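PDB 4P52: homoserine kinase from Cytophaga hutchinsonii, which probably catalyses, as a GHMP-family kinase, the ATP-dependent phosphorylation of homoserine to O-phosphohomoserine on the route to threonine. Local coordinates for residues K28-P32 with A123-A127; V142-L146 with V165-Y170; K84-S90 with G152-A156; V66-T72 with I104-K110. One frame throughout, in Å; residues are numbered along the deposited sequence.

Contact 1: K28-P32 with A123-A127; sequences KVFAP and ASTVA
A123 meets the strand with its methyl over the carbonyls of A31 and P32: its CB lies 3.7 Å from A31 O and 3.9 Å from P32 O. In return A31 turns its own methyl into the helix, where A31 CB stands 3.2 Å from A123 O. That carbonyl is already engaged within the helix, as acceptor for A127 N at 2.8 Å. S124 and T125 face other partners: S124 OG bonds D54 on strand 52-61, and T125 OG1 bonds T86 of helix 86-98. V126 returns to the strand through one branch, CG1, which stands anti to the backbone N (chi1 164°) and ends 4.2 Å from A31 CB. It also touches V165, C168 and L169 of helix 162-170. A127 closes the turn, its CB 3.8 Å from A31 CB. Beyond it A127 O comes 3.9 Å from V29 CB, while V29 CG1 is 4.5 Å from A127 CB. The A31 methyl thus rests against one helical turn, touched by A123, V126 and A127. No hydrogen bond joins the two segments; V29 and A31 have their backbone bonds to V56 and D54 on the neighbouring strand. The chemistry is that of a buried seam in which methyl groups lie against methyls and main-chain carbonyls, and their small size lets the helix lie close on the sheet.

Contact 2: V142-L146 with V165-Y170; sequences VKDLL and VAPCLY
L146 is the knob of this contact, its side chain set among V165, A166, L169 and Y170. Its CG stands anti to the backbone N (chi1 -177°), and from this branch point the two methyls part: L146 CD1 reaches V165 CG1 at 3.4 Å, while L146 CD2 lies near the A166 methyl and 4.1 Å from Y170 CE2. The L146 and Y170 side chains lie at about a right angle to each other. The phenol reaches the turn just before helix 146-157, where Y170 OH donates to K143 O at 2.7 Å. This bond lies in the carbonyl plane, on a lone pair, with a C=O...O angle of 126°, and K143 O in turn sits at the ring edge, in its plane. V142 O is a second carbonyl near that plane, 3.9 Å from Y170 CE1. L169 packs with both methyls: its CD2 comes 3.5 Å from L146 N, whereas its CD1 runs past V142 CG1 at 4.0 Å, the two side chains sliding by in opposite directions. L145 is shared with helix 120-135, where it leans on V129 and N133. The arrangement is a single knob-into-hole fit, with a tyrosine hydroxyl bonded to a main-chain carbonyl, between helix 162-170 and the start of helix 146-157 in the GHMP kinase N-terminal domain.

Contact 3: K84-S90 with G152-A156; sequences KNTVSIS and GEFLA
T86 and S90, one turn apart on helix 86-98, face A156 and G152 of helix 146-157. The A156 methyl nestles against T86, CB to CB at 3.7 Å, and S90 OG lies 3.3 Å from G152 CA. A side chain on G152 would point at that hydroxyl, and its absence is consistent with the 4.4 Å between S90 CA and G152 CA. I89 splits its branches: CG2 meets L155 CD1 at 3.8 Å and CD1 meets A156 CB. The second shell fixes these groups. S90 OG, set beside the backbone N by chi1 -55°, donates to T86 O at 2.7 Å, and S90 N reaches the same oxygen from the opposite face of its plane. Replacing S90 by alanine takes away that hydroxyl, and would probably leave T86 O with one donor fewer and a gap over G152. T86 OG1 is held by T125, and E153 OE2 by S121, both on helix 120-135. N85 is the N-cap of helix 86-98, its OD1 accepting from V87 N at 2.9 Å. The whole is a close helix-helix crossing through small residues, in which the axes of 86-90 and 152-156 approach to 8.2 Å at 124°, within the GHMP kinase N-terminal domain.

Contact 4: V66-T72 with I104-K110; sequences VRITSIT and IEIELTK
V66 opens the parallel pair opposite I104 and leans its CG1, 3.5 Å away, on I106 CD1. R67 then takes two backbone bonds, from its N to I104 O (2.9 Å) and from I106 N to its O. Its side chain, bent at chi3, curls back so that NH2 makes a salt bridge to E105 OE2 at 2.9 Å. The carboxylate oxygen lies at the edge of the guanidinium and is used on its anti side, the two planes 76° apart. S61 OG also accepts from NH2, and K63 O from NH1. With an alanine in place of E105 the carboxylate and CG are gone, and R67 NH2 would probably lose its charged partner and be left with neutral acceptors such as S61 OG. I68 faces the same side as V66 and I106. At T69 the register slips by one residue, a beta bulge: T69 N donates to I106 O at 2.8 Å, and its CG2 lies alongside E107 CG. S70 O resumes the ladder with L108 N at 2.9 Å. A water bridges S70 OG, T72 OG1 and L108 O, donating to the last. I71 pairs with L108, and at the end of the run T72 N donates to L108 O and T72 O accepts from K110 N. Helix 86-98, the crossover of this beta-alpha-beta unit, covers V66, I68 and I106, while strand 52-61 lines the other edge of strand 103-110.

In the fold
Contact 1 occupies the middle of the group, its centre about 11 Å from that of contact 2, about 13 Å from contact 3 and about 12 Å from contact 4. Contacts 2 and 4 lie farthest apart, about 21 Å between centres, and do not touch. Contacts 1 and 4 both reach the mixed sheet, through strands 26-36, 66-72 and 103-110; contacts 2 and 3 join helices. Helix 120-135 links them: V126 touches 165-170, T125 touches 84-90, and S124 lies against 104-110. Along the chain, contact 4 falls between the segments of contact 1, and contact 3 crosses the other three. Sheet and helices are thereby interlocked into one N-terminal GHMP kinase domain.

Contact 1: K28-P32 with A123-A127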
# COMPACT_ATOMS: atom_id res chain seq x y z
N LYS A 28 -37.90 1.71 4.53
CA LYS A 28 -37.24 2.37 3.43
C LYS A 28 -35.78 2.64 3.80
O LYS A 28 -35.50 3.23 4.86
CB LYS A 28 -37.99 3.65 3.11
CG LYS A 28 -37.69 4.19 1.73
CD LYS A 28 -38.62 5.32 1.32
CE LYS A 28 -38.34 5.67 -0.13
NZ LYS A 28 -38.92 6.99 -0.50
N VAL A 29 -34.84 2.19 2.97
CA VAL A 29 -33.44 2.43 3.26
C VAL A 29 -32.78 3.21 2.14
O VAL A 29 -33.07 3.01 0.95
CB VAL A 29 -32.65 1.13 3.48
CG1 VAL A 29 -31.17 1.44 3.65
CG2 VAL A 29 -33.16 0.38 4.71
N PHE A 30 -31.87 4.09 2.52
CA PHE A 30 -31.08 4.80 1.56
C PHE A 30 -29.64 4.30 1.65
O PHE A 30 -29.13 4.08 2.73
CB PHE A 30 -31.16 6.30 1.84
CG PHE A 30 -30.07 7.11 1.21
CD1 PHE A 30 -28.81 7.21 1.82
CD2 PHE A 30 -30.30 7.79 0.01
CE1 PHE A 30 -27.78 7.97 1.24
CE2 PHE A 30 -29.29 8.56 -0.57
CZ PHE A 30 -28.03 8.65 0.05
N ALA A 31 -28.98 4.11 0.51
CA ALA A 31 -27.59 3.67 0.53
C ALA A 31 -26.77 4.59 -0.36
O ALA A 31 -27.23 4.94 -1.44
CB ALA A 31 -27.46 2.22 0.12
N PRO A 32 -25.56 4.98 0.09
CA PRO A 32 -24.83 6.03 -0.59
C PRO A 32 -24.00 5.62 -1.81
O PRO A 32 -23.50 4.48 -1.90
CB PRO A 32 -23.93 6.58 0.52
CG PRO A 32 -23.62 5.39 1.35
CD PRO A 32 -24.86 4.51 1.29
N ALA A 123 -25.18 0.32 -4.51
CA ALA A 123 -26.04 1.09 -3.62
C ALA A 123 -27.42 0.45 -3.51
O ALA A 123 -27.94 0.25 -2.41
CB ALA A 123 -26.14 2.54 -4.08
N SER A 124 -27.97 0.07 -4.66
CA SER A 124 -29.25 -0.63 -4.70
C SER A 124 -29.21 -1.92 -3.90
O SER A 124 -30.12 -2.23 -3.11
CB SER A 124 -29.59 -0.94 -6.15
OG SER A 124 -29.99 0.25 -6.81
N THR A 125 -28.15 -2.69 -4.13
CA THR A 125 -28.00 -4.01 -3.56
C THR A 125 -27.83 -3.91 -2.05
O THR A 125 -28.46 -4.67 -1.29
CB THR A 125 -26.78 -4.69 -4.17
OG1 THR A 125 -26.91 -4.69 -5.60
CG2 THR A 125 -26.66 -6.10 -3.68
N VAL A 126 -26.98 -2.96 -1.62
CA VAL A 126 -26.71 -2.74 -0.20
C VAL A 126 -28.00 -2.24 0.47
O VAL A 126 -28.37 -2.72 1.55
CB VAL A 126 -25.54 -1.76 -0.01
CG1 VAL A 126 -25.49 -1.22 1.40
CG2 VAL A 126 -24.23 -2.43 -0.36
N ALA A 127 -28.71 -1.32 -0.18
CA ALA A 127 -30.00 -0.88 0.31
C ALA A 127 -30.97 -2.04 0.55
O ALA A 127 -31.57 -2.13 1.64
CB ALA A 127 -30.60 0.16 -0.61

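Contact 2: V142-L146 with V165-Y170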
# COMPACT_ATOMS: atom_id res chain seq x y z
N VAL A 142 -24.59 -6.50 10.74
CA VAL A 142 -24.35 -5.70 9.53
C VAL A 142 -23.09 -6.17 8.80
O VAL A 142 -23.11 -6.41 7.58
CB VAL A 142 -24.35 -4.18 9.82
CG1 VAL A 142 -23.88 -3.38 8.61
CG2 VAL A 142 -25.74 -3.72 10.27
N LYS A 143 -22.01 -6.35 9.57
CA LYS A 143 -20.80 -7.00 9.09
C LYS A 143 -21.11 -8.15 8.12
O LYS A 143 -20.55 -8.21 7.02
CB LYS A 143 -19.98 -7.53 10.29
CG LYS A 143 -18.89 -8.53 9.93
CD LYS A 143 -18.29 -9.24 11.15
CE LYS A 143 -17.56 -10.51 10.70
NZ LYS A 143 -16.38 -10.91 11.52
N ASP A 144 -21.99 -9.06 8.53
CA ASP A 144 -22.20 -10.31 7.82
C ASP A 144 -23.10 -10.21 6.61
O ASP A 144 -23.30 -11.20 5.92
CB ASP A 144 -22.71 -11.38 8.77
CG ASP A 144 -21.64 -11.83 9.76
OD1 ASP A 144 -20.58 -12.33 9.30
OD2 ASP A 144 -21.85 -11.67 10.99
N LEU A 145 -23.62 -9.01 6.33
CA LEU A 145 -24.44 -8.81 5.14
C LEU A 145 -23.62 -8.71 3.87
O LEU A 145 -24.16 -8.93 2.77
CB LEU A 145 -25.34 -7.60 5.27
CG LEU A 145 -26.22 -7.57 6.52
CD1 LEU A 145 -27.02 -6.27 6.53
CD2 LEU A 145 -27.12 -8.80 6.61
N LEU A 146 -22.33 -8.39 4.00
CA LEU A 146 -21.48 -8.17 2.83
C LEU A 146 -21.53 -9.30 1.77
O LEU A 146 -21.73 -9.02 0.58
CB LEU A 146 -20.05 -7.83 3.23
CG LEU A 146 -19.12 -7.51 2.06
CD1 LEU A 146 -19.64 -6.37 1.20
CD2 LEU A 146 -17.75 -7.15 2.59
N VAL A 165 -19.02 -2.01 -2.73
CA VAL A 165 -20.00 -2.61 -1.84
C VAL A 165 -19.65 -2.43 -0.36
O VAL A 165 -20.50 -2.02 0.41
CB VAL A 165 -20.20 -4.11 -2.15
CG1 VAL A 165 -21.27 -4.68 -1.25
CG2 VAL A 165 -20.65 -4.32 -3.58
N ALA A 166 -18.40 -2.74 0.04
CA ALA A 166 -18.02 -2.66 1.45
C ALA A 166 -18.18 -1.24 2.06
O ALA A 166 -18.83 -1.11 3.11
CB ALA A 166 -16.63 -3.22 1.71
N PRO A 167 -17.63 -0.19 1.40
CA PRO A 167 -17.81 1.16 1.96
C PRO A 167 -19.28 1.63 1.92
O PRO A 167 -19.72 2.44 2.76
CB PRO A 167 -16.93 2.06 1.08
CG PRO A 167 -16.77 1.31 -0.20
CD PRO A 167 -16.83 -0.17 0.16
N CYS A 168 -20.02 1.12 0.94
CA CYS A 168 -21.41 1.44 0.84
C CYS A 168 -22.15 0.89 2.07
O CYS A 168 -22.91 1.61 2.73
CB CYS A 168 -22.00 0.88 -0.44
SG CYS A 168 -23.74 1.35 -0.55
N LEU A 169 -21.91 -0.37 2.37
CA LEU A 169 -22.56 -1.04 3.47
C LEU A 169 -22.02 -0.61 4.83
O LEU A 169 -22.78 -0.49 5.77
CB LEU A 169 -22.44 -2.56 3.31
CG LEU A 169 -22.93 -3.45 4.45
CD1 LEU A 169 -24.45 -3.37 4.69
CD2 LEU A 169 -22.49 -4.88 4.18
N TYR A 170 -20.72 -0.40 4.93
CA TYR A 170 -20.10 -0.19 6.22
C TYR A 170 -19.92 1.26 6.52
O TYR A 170 -19.67 1.62 7.66
CB TYR A 170 -18.73 -0.83 6.29
CG TYR A 170 -18.75 -2.33 6.23
CD1 TYR A 170 -19.78 -3.06 6.79
CD2 TYR A 170 -17.71 -3.03 5.63
CE1 TYR A 170 -19.80 -4.45 6.73
CE2 TYR A 170 -17.71 -4.41 5.58
CZ TYR A 170 -18.75 -5.11 6.13
OH TYR A 170 -18.72 -6.49 6.08

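Contact 3: K84-S90 with G152-A156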
# COMPACT_ATOMS: atom_id res chain seq x y z
N LYS A 84 -33.43 -11.85 -12.24
CA LYS A 84 -32.46 -11.09 -13.02
C LYS A 84 -32.01 -9.79 -12.35
O LYS A 84 -31.07 -9.17 -12.83
CB LYS A 84 -33.01 -10.76 -14.41
CG LYS A 84 -32.96 -11.91 -15.41
CD LYS A 84 -33.53 -11.50 -16.76
CE LYS A 84 -33.62 -12.69 -17.69
NZ LYS A 84 -34.94 -12.66 -18.37
N ASN A 85 -32.69 -9.38 -11.28
CA ASN A 85 -32.39 -8.09 -10.64
C ASN A 85 -31.55 -8.24 -9.38
O ASN A 85 -31.80 -9.10 -8.53
CB ASN A 85 -33.67 -7.30 -10.33
CG ASN A 85 -33.38 -5.87 -9.86
OD1 ASN A 85 -32.67 -5.66 -8.88
ND2 ASN A 85 -33.93 -4.89 -10.56
N THR A 86 -30.56 -7.36 -9.28
CA THR A 86 -29.57 -7.48 -8.23
C THR A 86 -30.16 -7.45 -6.81
O THR A 86 -29.76 -8.23 -5.94
CB THR A 86 -28.42 -6.44 -8.42
OG1 THR A 86 -27.36 -6.79 -7.55
CG2 THR A 86 -28.86 -5.02 -8.11
N VAL A 87 -31.15 -6.59 -6.59
CA VAL A 87 -31.74 -6.39 -5.28
C VAL A 87 -32.57 -7.60 -4.86
O VAL A 87 -32.44 -8.10 -3.75
CB VAL A 87 -32.63 -5.13 -5.29
CG1 VAL A 87 -33.28 -4.93 -3.93
CG2 VAL A 87 -31.82 -3.91 -5.68
N SER A 88 -33.42 -8.09 -5.76
CA SER A 88 -34.24 -9.26 -5.46
C SER A 88 -33.41 -10.54 -5.29
O SER A 88 -33.74 -11.38 -4.44
CB SER A 88 -35.36 -9.42 -6.49
OG SER A 88 -34.91 -9.11 -7.80
N ILE A 89 -32.33 -10.68 -6.06
CA ILE A 89 -31.45 -11.86 -5.94
C ILE A 89 -30.83 -11.87 -4.55
O ILE A 89 -30.88 -12.88 -3.86
CB ILE A 89 -30.37 -11.93 -7.05
CG1 ILE A 89 -31.01 -12.21 -8.42
CG2 ILE A 89 -29.30 -12.99 -6.74
CD1 ILE A 89 -30.11 -11.88 -9.61
N SER A 90 -30.29 -10.73 -4.15
CA SER A 90 -29.69 -10.57 -2.82
C SER A 90 -30.61 -10.93 -1.67
O SER A 90 -30.22 -11.67 -0.74
CB SER A 90 -29.29 -9.12 -2.63
OG SER A 90 -28.45 -8.74 -3.69
N GLY A 152 -25.27 -11.23 -4.77
CA GLY A 152 -26.28 -10.50 -5.52
C GLY A 152 -25.72 -9.84 -6.76
O GLY A 152 -26.17 -10.11 -7.88
N GLU A 153 -24.73 -8.97 -6.55
CA GLU A 153 -23.99 -8.29 -7.63
C GLU A 153 -23.40 -9.26 -8.66
O GLU A 153 -23.48 -9.02 -9.87
CB GLU A 153 -22.83 -7.53 -7.02
CG GLU A 153 -23.20 -6.20 -6.42
CD GLU A 153 -22.99 -5.08 -7.40
OE1 GLU A 153 -21.82 -4.60 -7.53
OE2 GLU A 153 -23.99 -4.71 -8.05
N PHE A 154 -22.78 -10.33 -8.17
CA PHE A 154 -22.13 -11.31 -9.00
C PHE A 154 -23.16 -11.99 -9.91
O PHE A 154 -23.01 -11.96 -11.13
CB PHE A 154 -21.35 -12.32 -8.15
CG PHE A 154 -20.56 -13.32 -8.96
CD1 PHE A 154 -19.38 -12.94 -9.62
CD2 PHE A 154 -21.00 -14.65 -9.07
CE1 PHE A 154 -18.66 -13.87 -10.37
CE2 PHE A 154 -20.28 -15.59 -9.81
CZ PHE A 154 -19.11 -15.19 -10.46
N LEU A 155 -24.20 -12.58 -9.32
CA LEU A 155 -25.23 -13.26 -10.11
C LEU A 155 -25.98 -12.35 -11.11
O LEU A 155 -26.38 -12.82 -12.15
CB LEU A 155 -26.23 -14.00 -9.21
CG LEU A 155 -25.68 -15.22 -8.46
CD1 LEU A 155 -26.56 -15.58 -7.27
CD2 LEU A 155 -25.52 -16.40 -9.40
N ALA A 156 -26.15 -11.07 -10.80
CA ALA A 156 -26.86 -10.16 -11.70
C ALA A 156 -25.99 -9.55 -12.80
O ALA A 156 -26.31 -9.64 -13.97
CB ALA A 156 -27.56 -9.07 -10.92

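Contact 4: V66-T72 with I104-K110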
# COMPACT_ATOMS: atom_id res chain seq x y z
N VAL A 66 -40.11 -13.14 -3.62
CA VAL A 66 -39.58 -11.80 -3.64
C VAL A 66 -39.94 -11.24 -5.00
O VAL A 66 -39.57 -11.82 -6.00
CB VAL A 66 -38.06 -11.85 -3.44
CG1 VAL A 66 -37.46 -10.45 -3.50
CG2 VAL A 66 -37.73 -12.53 -2.12
N ARG A 67 -40.65 -10.11 -5.03
CA ARG A 67 -41.15 -9.55 -6.29
C ARG A 67 -40.81 -8.10 -6.41
O ARG A 67 -40.81 -7.38 -5.42
CB ARG A 67 -42.68 -9.68 -6.38
CG ARG A 67 -43.23 -11.08 -6.19
CD ARG A 67 -44.73 -11.12 -6.35
NE ARG A 67 -45.43 -10.19 -5.46
CZ ARG A 67 -45.58 -10.36 -4.14
NH1 ARG A 67 -45.07 -11.42 -3.52
NH2 ARG A 67 -46.25 -9.44 -3.44
N ILE A 68 -40.54 -7.64 -7.62
CA ILE A 68 -40.34 -6.22 -7.82
C ILE A 68 -41.61 -5.53 -8.30
O ILE A 68 -42.14 -5.81 -9.36
CB ILE A 68 -39.18 -5.93 -8.75
CG1 ILE A 68 -37.91 -6.46 -8.07
CG2 ILE A 68 -39.13 -4.44 -9.08
CD1 ILE A 68 -36.69 -6.49 -8.95
N THR A 69 -42.07 -4.60 -7.48
CA THR A 69 -43.33 -3.93 -7.67
C THR A 69 -43.14 -2.76 -8.60
O THR A 69 -44.04 -2.42 -9.34
CB THR A 69 -43.84 -3.45 -6.28
OG1 THR A 69 -44.58 -4.52 -5.67
CG2 THR A 69 -44.70 -2.16 -6.35
N SER A 70 -41.96 -2.15 -8.57
CA SER A 70 -41.81 -0.86 -9.21
C SER A 70 -40.37 -0.37 -9.18
O SER A 70 -39.68 -0.52 -8.17
CB SER A 70 -42.73 0.14 -8.51
OG SER A 70 -42.08 1.38 -8.35
N ILE A 71 -39.94 0.24 -10.28
CA ILE A 71 -38.61 0.86 -10.39
C ILE A 71 -38.75 2.27 -10.97
O ILE A 71 -39.45 2.47 -11.94
CB ILE A 71 -37.65 0.01 -11.25
CG1 ILE A 71 -37.52 -1.42 -10.70
CG2 ILE A 71 -36.28 0.66 -11.32
CD1 ILE A 71 -36.66 -2.34 -11.54
N THR A 72 -38.08 3.23 -10.37
CA THR A 72 -38.22 4.64 -10.71
C THR A 72 -36.81 5.17 -10.89
O THR A 72 -35.89 4.66 -10.23
CB THR A 72 -38.85 5.39 -9.51
OG1 THR A 72 -40.10 4.77 -9.19
CG2 THR A 72 -39.08 6.88 -9.78
N ILE A 104 -42.03 -10.69 -0.10
CA ILE A 104 -41.46 -9.36 -0.06
C ILE A 104 -41.75 -8.65 -1.37
O ILE A 104 -41.47 -9.21 -2.43
CB ILE A 104 -39.93 -9.41 0.10
CG1 ILE A 104 -39.50 -9.97 1.46
CG2 ILE A 104 -39.32 -8.03 -0.09
CD1 ILE A 104 -39.95 -9.19 2.68
N GLU A 105 -42.30 -7.44 -1.29
CA GLU A 105 -42.37 -6.56 -2.46
C GLU A 105 -41.32 -5.49 -2.34
O GLU A 105 -41.11 -4.94 -1.26
CB GLU A 105 -43.72 -5.88 -2.56
CG GLU A 105 -44.89 -6.83 -2.73
CD GLU A 105 -46.24 -6.11 -2.69
OE1 GLU A 105 -46.32 -4.97 -2.15
OE2 GLU A 105 -47.23 -6.70 -3.18
N ILE A 106 -40.69 -5.17 -3.46
CA ILE A 106 -39.63 -4.19 -3.52
C ILE A 106 -40.05 -3.06 -4.41
O ILE A 106 -40.49 -3.30 -5.52
CB ILE A 106 -38.34 -4.82 -4.12
CG1 ILE A 106 -37.90 -6.02 -3.28
CG2 ILE A 106 -37.23 -3.78 -4.29
CD1 ILE A 106 -37.01 -6.99 -4.00
N GLU A 107 -39.93 -1.83 -3.94
CA GLU A 107 -40.03 -0.65 -4.77
C GLU A 107 -38.63 -0.04 -4.75
O GLU A 107 -38.09 0.24 -3.68
CB GLU A 107 -41.05 0.34 -4.21
CG GLU A 107 -42.49 -0.14 -4.30
CD GLU A 107 -43.44 0.55 -3.32
OE1 GLU A 107 -43.16 1.69 -2.89
OE2 GLU A 107 -44.49 -0.06 -2.96
N LEU A 108 -38.03 0.14 -5.92
CA LEU A 108 -36.68 0.68 -5.99
C LEU A 108 -36.66 2.07 -6.61
O LEU A 108 -37.20 2.27 -7.68
CB LEU A 108 -35.77 -0.27 -6.77
CG LEU A 108 -34.44 0.28 -7.31
CD1 LEU A 108 -33.49 0.80 -6.23
CD2 LEU A 108 -33.74 -0.79 -8.14
N THR A 109 -36.02 3.02 -5.94
CA THR A 109 -35.89 4.37 -6.46
C THR A 109 -34.44 4.73 -6.70
O THR A 109 -33.67 4.90 -5.76
CB THR A 109 -36.44 5.42 -5.48
OG1 THR A 109 -37.71 4.99 -4.96
CG2 THR A 109 -36.57 6.77 -6.15
N LYS A 110 -34.06 4.85 -7.97
CA LYS A 110 -32.75 5.39 -8.34
C LYS A 110 -32.73 6.89 -8.16
O LYS A 110 -33.52 7.62 -8.78
CB LYS A 110 -32.38 5.05 -9.79
CG LYS A 110 -32.37 3.57 -10.10
CD LYS A 110 -31.29 2.83 -9.33
CE LYS A 110 -29.90 3.18 -9.85
NZ LYS A 110 -28.86 2.23 -9.35
O HOH W 1 -39.94 2.76 -7.09